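PDB 3TTY: beta-galactosidase from Bacillus circulans subsp. alkalophilus, which hydrolyses beta-galactosides, releasing terminal non-reducing beta-D-galactose residues, as a glycoside hydrolase built on a TIM barrel. Local coordinates for residues F263-Y277 with M294-Q308. Residues are numbered along the deposited sequence; the frame is centred on the assembly and turned at random.
Sequences FKWAKEMDVVSWDNY and MRGLKSGQPFMLMEQ. With GLA (alpha-D-galactopyranose), chain H.
Strands 273-275 and 303-307 run parallel, joined by backbone hydrogen bonds from Met304 N to Val272 O, Trp274 N to Met304 O and Asn276 N to Glu307 O. A beta bulge shifts the register after Trp274, whose carbonyl oxygen accepts from two successive amides, Met306 N at 2.8 Å and, more distantly, Glu307 N at 3.3 Å.

Where the chain leaves helix 262-266, Lys298 supplies a polar grip. Its chain bends at chi3 (87°) and again at chi4, curling NZ back to donate to Ala266 O at 2.9 Å and to Met269 O at 2.8 Å, the latter bond lying nearly along the C=O axis. Met269 N reaches Ala266 O from the opposite face of that carbonyl. A leucine here would probably leave Met269 O without this donor and Ala266 O with only the Met269 amide among the donors described. Nearby, extended Gln301 uses NE2 to meet a lone pair of Asp270 O, in the planes of both amide and carbonyl.

Leu297 CD2 sits over a face of the Phe263 ring, while Met294 CG lies 3.5 Å from the centroid of the Trp274 five-membered ring, its sulfur oblique to it; Asn276 CB covers the other face. The indole edge points toward the Phe303 face in an offset edge-to-face pair, planes at 70°.

At the strands' C-terminal ends, Tyr277 OH donates to the anti lone pair of Glu307 OE1 at 2.6 Å, and galactose O2 donates to Glu307 OE2. Galactose O6 lies over one face of the tyrosine ring, with Gln308 CA over the other. Tyr277, Glu307 and Asp275 belong to the galactose pocket, set, as is usual in TIM barrels, at the C-terminal end of the barrel strands, here two neighbours linked by a beta-alpha-beta crossover through helix 284-296.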
loop_
_atom_site.group_PDB
_atom_site.type_symbol
_atom_site.label_atom_id
_atom_site.label_comp_id
_atom_site.label_asym_id
_atom_site.label_seq_id
_atom_site.Cartn_x
_atom_site.Cartn_y
_atom_site.Cartn_z
ATOM N N PHE A 263 6.911 -10.714 29.408
ATOM C CA PHE A 263 6.681 -11.103 30.798
ATOM C C PHE A 263 7.087 -12.539 31.023
ATOM O O PHE A 263 7.745 -12.858 32.008
ATOM C CB PHE A 263 5.230 -10.854 31.231
ATOM C CG PHE A 263 4.966 -9.427 31.601
ATOM C CD1 PHE A 263 5.599 -8.860 32.692
ATOM C CD2 PHE A 263 4.133 -8.636 30.839
ATOM C CE1 PHE A 263 5.380 -7.547 33.027
ATOM C CE2 PHE A 263 3.920 -7.313 31.169
ATOM C CZ PHE A 263 4.538 -6.772 32.258
ATOM N N LYS A 264 6.719 -13.394 30.080
ATOM C CA LYS A 264 7.093 -14.791 30.119
ATOM C C LYS A 264 8.591 -14.959 29.821
ATOM O O LYS A 264 9.264 -15.808 30.410
ATOM C CB LYS A 264 6.217 -15.563 29.131
ATOM C CG LYS A 264 6.592 -17.009 28.946
ATOM C CD LYS A 264 5.449 -17.762 28.276
ATOM C CE LYS A 264 5.829 -19.211 27.958
ATOM N NZ LYS A 264 4.632 -19.978 27.481
ATOM N N TRP A 265 9.128 -14.136 28.927
ATOM C CA TRP A 265 10.567 -14.176 28.661
ATOM C C TRP A 265 11.401 -13.831 29.904
ATOM O O TRP A 265 12.384 -14.508 30.201
ATOM C CB TRP A 265 10.940 -13.255 27.493
ATOM C CG TRP A 265 10.740 -13.883 26.134
ATOM C CD1 TRP A 265 9.547 -14.200 25.544
ATOM C CD2 TRP A 265 11.768 -14.255 25.196
ATOM N NE1 TRP A 265 9.771 -14.773 24.308
ATOM C CE2 TRP A 265 11.124 -14.815 24.070
ATOM C CE3 TRP A 265 13.169 -14.181 25.206
ATOM C CZ2 TRP A 265 11.825 -15.287 22.961
ATOM C CZ3 TRP A 265 13.874 -14.665 24.099
ATOM C CH2 TRP A 265 13.198 -15.210 22.992
ATOM N N ALA A 266 10.996 -12.787 30.629
ATOM C CA ALA A 266 11.827 -12.221 31.690
ATOM C C ALA A 266 12.029 -13.194 32.850
ATOM O O ALA A 266 13.045 -13.139 33.549
ATOM C CB ALA A 266 11.246 -10.886 32.191
ATOM N N LYS A 267 11.069 -14.092 33.043
ATOM C CA LYS A 267 11.167 -15.082 34.106
ATOM C C LYS A 267 12.361 -15.995 33.869
ATOM O O LYS A 267 12.933 -16.542 34.817
ATOM C CB LYS A 267 9.880 -15.900 34.206
ATOM C CG LYS A 267 8.648 -15.074 34.572
ATOM C CD LYS A 267 7.412 -15.981 34.692
ATOM C CE LYS A 267 6.148 -15.197 35.030
ATOM N NZ LYS A 267 6.299 -14.410 36.289
ATOM N N GLU A 268 12.759 -16.127 32.605
ATOM C CA GLU A 268 13.862 -17.010 32.234
ATOM C C GLU A 268 15.206 -16.287 32.174
ATOM O O GLU A 268 16.239 -16.911 31.922
ATOM C CB GLU A 268 13.572 -17.666 30.875
ATOM C CG GLU A 268 12.184 -18.283 30.762
ATOM C CD GLU A 268 11.944 -19.464 31.725
ATOM O OE1 GLU A 268 12.920 -20.113 32.188
ATOM O OE2 GLU A 268 10.753 -19.749 32.001
ATOM N N MET A 269 15.183 -14.972 32.388
ATOM C CA MET A 269 16.373 -14.117 32.260
ATOM C C MET A 269 16.878 -13.633 33.623
ATOM O O MET A 269 16.078 -13.291 34.490
ATOM C CB MET A 269 16.050 -12.891 31.396
ATOM C CG MET A 269 15.634 -13.213 29.975
ATOM S SD MET A 269 14.700 -11.868 29.233
ATOM C CE MET A 269 16.027 -10.727 28.823
ATOM N N ASP A 270 18.195 -13.579 33.808
ATOM C CA ASP A 270 18.759 -13.129 35.087
ATOM C C ASP A 270 18.511 -11.647 35.316
ATOM O O ASP A 270 18.316 -11.194 36.445
ATOM C CB ASP A 270 20.259 -13.406 35.148
ATOM C CG ASP A 270 20.574 -14.880 35.317
ATOM O OD1 ASP A 270 19.801 -15.599 35.993
ATOM O OD2 ASP A 270 21.597 -15.321 34.764
ATOM N N VAL A 271 18.532 -10.900 34.220
ATOM C CA VAL A 271 18.300 -9.471 34.236
ATOM C C VAL A 271 17.749 -9.095 32.869
ATOM O O VAL A 271 18.079 -9.721 31.861
ATOM C CB VAL A 271 19.610 -8.693 34.483
ATOM C CG1 VAL A 271 20.492 -8.755 33.268
ATOM C CG2 VAL A 271 19.314 -7.246 34.843
ATOM N N VAL A 272 16.899 -8.082 32.836
ATOM C CA VAL A 272 16.358 -7.594 31.584
ATOM C C VAL A 272 17.359 -6.635 30.962
ATOM O O VAL A 272 18.133 -6.000 31.664
ATOM C CB VAL A 272 15.021 -6.878 31.815
ATOM C CG1 VAL A 272 14.592 -6.105 30.570
ATOM C CG2 VAL A 272 13.953 -7.886 32.251
ATOM N N SER A 273 17.379 -6.569 29.637
ATOM C CA SER A 273 18.143 -5.549 28.945
ATOM C C SER A 273 17.331 -5.179 27.726
ATOM O O SER A 273 16.508 -5.981 27.264
ATOM C CB SER A 273 19.526 -6.060 28.547
ATOM O OG SER A 273 19.454 -7.005 27.494
ATOM N N TRP A 274 17.516 -3.965 27.219
ATOM C CA TRP A 274 16.720 -3.533 26.076
ATOM C C TRP A 274 17.377 -2.435 25.270
ATOM O O TRP A 274 18.383 -1.854 25.682
ATOM C CB TRP A 274 15.284 -3.168 26.499
ATOM C CG TRP A 274 14.985 -1.730 26.845
ATOM C CD1 TRP A 274 15.386 -1.040 27.965
ATOM C CD2 TRP A 274 14.150 -0.831 26.101
ATOM N NE1 TRP A 274 14.869 0.241 27.944
ATOM C CE2 TRP A 274 14.108 0.393 26.812
ATOM C CE3 TRP A 274 13.441 -0.938 24.897
ATOM C CZ2 TRP A 274 13.386 1.497 26.358
ATOM C CZ3 TRP A 274 12.723 0.165 24.444
ATOM C CH2 TRP A 274 12.708 1.366 25.171
ATOM N N ASP A 275 16.791 -2.167 24.111
ATOM C CA ASP A 275 17.387 -1.302 23.112
ATOM C C ASP A 275 16.436 -0.141 22.831
ATOM O O ASP A 275 15.386 -0.316 22.220
ATOM C CB ASP A 275 17.681 -2.110 21.837
ATOM C CG ASP A 275 18.518 -3.383 22.111
ATOM O OD1 ASP A 275 19.288 -3.414 23.096
ATOM O OD2 ASP A 275 18.414 -4.357 21.333
ATOM N N ASN A 276 16.814 1.050 23.284
ATOM C CA ASN A 276 15.932 2.215 23.218
ATOM C C ASN A 276 16.285 3.186 22.095
ATOM O O ASN A 276 17.323 3.867 22.139
ATOM C CB ASN A 276 15.923 2.945 24.563
ATOM C CG ASN A 276 15.103 4.210 24.528
ATOM O OD1 ASN A 276 15.449 5.212 25.163
ATOM N ND2 ASN A 276 14.017 4.183 23.775
ATOM N N TYR A 277 15.405 3.239 21.097
ATOM C CA TYR A 277 15.604 4.069 19.910
ATOM C C TYR A 277 14.410 4.968 19.629
ATOM O O TYR A 277 13.593 4.669 18.757
ATOM C CB TYR A 277 15.891 3.190 18.693
ATOM C CG TYR A 277 17.232 2.485 18.789
ATOM C CD1 TYR A 277 18.395 3.104 18.349
ATOM C CD2 TYR A 277 17.335 1.208 19.336
ATOM C CE1 TYR A 277 19.625 2.464 18.440
ATOM C CE2 TYR A 277 18.556 0.564 19.430
ATOM C CZ TYR A 277 19.696 1.199 18.982
ATOM O OH TYR A 277 20.915 0.569 19.079
ATOM N N MET A 294 10.102 -2.179 31.173
ATOM C CA MET A 294 11.239 -3.086 31.225
ATOM C C MET A 294 11.597 -3.379 32.675
ATOM O O MET A 294 12.070 -4.470 33.018
ATOM C CB MET A 294 12.443 -2.513 30.472
ATOM C CG MET A 294 12.247 -2.336 28.968
ATOM S SD MET A 294 11.993 -3.854 28.037
ATOM C CE MET A 294 10.200 -3.945 28.018
ATOM N N ARG A 295 11.389 -2.384 33.522
ATOM C CA ARG A 295 11.569 -2.556 34.950
ATOM C C ARG A 295 10.514 -3.527 35.480
ATOM O O ARG A 295 10.788 -4.351 36.352
ATOM C CB ARG A 295 11.438 -1.208 35.652
ATOM C CG ARG A 295 11.627 -1.269 37.139
ATOM C CD ARG A 295 11.630 0.130 37.726
ATOM N NE ARG A 295 10.296 0.688 37.933
ATOM C CZ ARG A 295 9.836 1.799 37.360
ATOM N NH1 ARG A 295 10.587 2.480 36.498
ATOM N NH2 ARG A 295 8.614 2.233 37.656
ATOM N N GLY A 296 9.308 -3.430 34.937
ATOM C CA GLY A 296 8.206 -4.251 35.408
ATOM C C GLY A 296 8.325 -5.712 35.016
ATOM O O GLY A 296 7.730 -6.585 35.650
ATOM N N LEU A 297 9.097 -5.993 33.976
ATOM C CA LEU A 297 9.190 -7.364 33.502
ATOM C C LEU A 297 9.646 -8.294 34.624
ATOM O O LEU A 297 9.218 -9.439 34.688
ATOM C CB LEU A 297 10.113 -7.478 32.278
ATOM C CG LEU A 297 9.662 -6.793 30.983
ATOM C CD1 LEU A 297 10.588 -7.160 29.817
ATOM C CD2 LEU A 297 8.201 -7.166 30.668
ATOM N N LYS A 298 10.520 -7.810 35.503
ATOM C CA LYS A 298 10.931 -8.613 36.654
ATOM C C LYS A 298 10.524 -7.946 37.958
ATOM O O LYS A 298 11.290 -7.920 38.925
ATOM C CB LYS A 298 12.431 -8.917 36.636
ATOM C CG LYS A 298 12.828 -9.834 35.505
ATOM C CD LYS A 298 14.325 -10.006 35.407
ATOM C CE LYS A 298 14.821 -11.131 36.304
ATOM N NZ LYS A 298 14.050 -12.376 36.119
ATOM N N SER A 299 9.317 -7.388 37.956
ATOM C CA SER A 299 8.701 -6.833 39.161
ATOM C C SER A 299 9.540 -5.770 39.886
ATOM O O SER A 299 9.621 -5.758 41.116
ATOM C CB SER A 299 8.323 -7.964 40.120
ATOM O OG SER A 299 7.427 -8.853 39.493
ATOM N N GLY A 300 10.153 -4.869 39.128
ATOM C CA GLY A 300 10.894 -3.782 39.739
ATOM C C GLY A 300 12.405 -3.882 39.652
ATOM O O GLY A 300 13.099 -2.891 39.884
ATOM N N GLN A 301 12.925 -5.066 39.335
ATOM C CA GLN A 301 14.371 -5.238 39.252
ATOM C C GLN A 301 14.974 -4.303 38.207
ATOM O O GLN A 301 14.445 -4.156 37.102
ATOM C CB GLN A 301 14.746 -6.688 38.946
ATOM C CG GLN A 301 16.240 -6.933 38.903
ATOM C CD GLN A 301 16.579 -8.368 38.553
ATOM O OE1 GLN A 301 15.838 -9.290 38.899
ATOM N NE2 GLN A 301 17.703 -8.567 37.851
ATOM N N PRO A 302 16.069 -3.627 38.570
ATOM C CA PRO A 302 16.690 -2.714 37.606
ATOM C C PRO A 302 17.136 -3.476 36.354
ATOM O O PRO A 302 17.381 -4.679 36.430
ATOM C CB PRO A 302 17.895 -2.158 38.380
ATOM C CG PRO A 302 17.489 -2.279 39.824
ATOM C CD PRO A 302 16.694 -3.550 39.904
ATOM N N PHE A 303 17.232 -2.794 35.218
ATOM C CA PHE A 303 17.599 -3.470 33.975
ATOM C C PHE A 303 18.844 -2.858 33.327
ATOM O O PHE A 303 19.351 -1.835 33.778
ATOM C CB PHE A 303 16.434 -3.384 32.997
ATOM C CG PHE A 303 16.011 -1.978 32.717
ATOM C CD1 PHE A 303 16.626 -1.246 31.715
ATOM C CD2 PHE A 303 15.029 -1.372 33.485
ATOM C CE1 PHE A 303 16.253 0.059 31.468
ATOM C CE2 PHE A 303 14.658 -0.066 33.252
ATOM C CZ PHE A 303 15.260 0.648 32.236
ATOM N N MET A 304 19.325 -3.494 32.263
ATOM C CA MET A 304 20.367 -2.914 31.423
ATOM C C MET A 304 19.734 -2.150 30.270
ATOM O O MET A 304 18.815 -2.650 29.625
ATOM C CB MET A 304 21.274 -4.005 30.834
ATOM C CG MET A 304 21.976 -4.884 31.848
ATOM S SD MET A 304 22.969 -6.186 31.084
ATOM C CE MET A 304 24.194 -5.237 30.158
ATOM N N LEU A 305 20.212 -0.932 30.027
ATOM C CA LEU A 305 20.039 -0.290 28.732
ATOM C C LEU A 305 21.191 -0.897 27.949
ATOM O O LEU A 305 22.366 -0.575 28.201
ATOM C CB LEU A 305 20.236 1.226 28.838
ATOM C CG LEU A 305 19.525 2.244 27.934
ATOM C CD1 LEU A 305 20.489 3.342 27.439
ATOM C CD2 LEU A 305 18.778 1.607 26.779
ATOM N N MET A 306 20.873 -1.820 27.048
ATOM C CA MET A 306 21.914 -2.486 26.274
ATOM C C MET A 306 22.297 -1.611 25.094
ATOM O O MET A 306 23.462 -1.560 24.714
ATOM C CB MET A 306 21.449 -3.867 25.799
ATOM C CG MET A 306 22.491 -4.670 25.024
ATOM S SD MET A 306 23.843 -5.282 26.047
ATOM C CE MET A 306 22.971 -6.399 27.156
ATOM N N GLU A 307 21.316 -0.923 24.515
ATOM C CA GLU A 307 21.599 -0.021 23.400
ATOM C C GLU A 307 20.748 1.243 23.353
ATOM O O GLU A 307 19.657 1.325 23.929
ATOM C CB GLU A 307 21.434 -0.718 22.049
ATOM C CG GLU A 307 22.086 -2.065 21.890
ATOM C CD GLU A 307 21.605 -2.724 20.617
ATOM O OE1 GLU A 307 21.257 -1.964 19.693
ATOM O OE2 GLU A 307 21.557 -3.977 20.534
ATOM N N GLN A 308 21.279 2.203 22.608
ATOM C CA GLN A 308 20.635 3.445 22.220
ATOM C C GLN A 308 21.690 4.031 21.286
ATOM O O GLN A 308 22.866 3.667 21.379
ATOM C CB GLN A 308 20.416 4.378 23.424
ATOM C CG GLN A 308 21.711 4.869 24.085
ATOM C CD GLN A 308 21.482 5.851 25.239
ATOM O OE1 GLN A 308 20.366 6.282 25.499
ATOM N NE2 GLN A 308 22.553 6.200 25.928
HETATM C C1 GLA H . 19.130 -3.087 17.268
HETATM C C2 GLA H . 20.231 -4.168 17.135
HETATM C C3 GLA H . 21.632 -3.573 16.907
HETATM C C4 GLA H . 21.521 -2.538 15.798
HETATM C C5 GLA H . 20.435 -1.519 16.156
HETATM C C6 GLA H . 20.398 -0.445 15.062
HETATM O O1 GLA H . 19.159 -2.316 18.483
HETATM O O2 GLA H . 20.261 -4.986 18.293
HETATM O O3 GLA H . 22.582 -4.575 16.503
HETATM O O4 GLA H . 21.140 -3.245 14.625
HETATM O O5 GLA H . 19.164 -2.176 16.178
HETATM O O6 GLA H . 19.692 0.712 15.531
HETATM O O HOH W 1 7.805 -11.723 34.381
HETATM O O HOH W 2 15.871 -6.656 35.230
#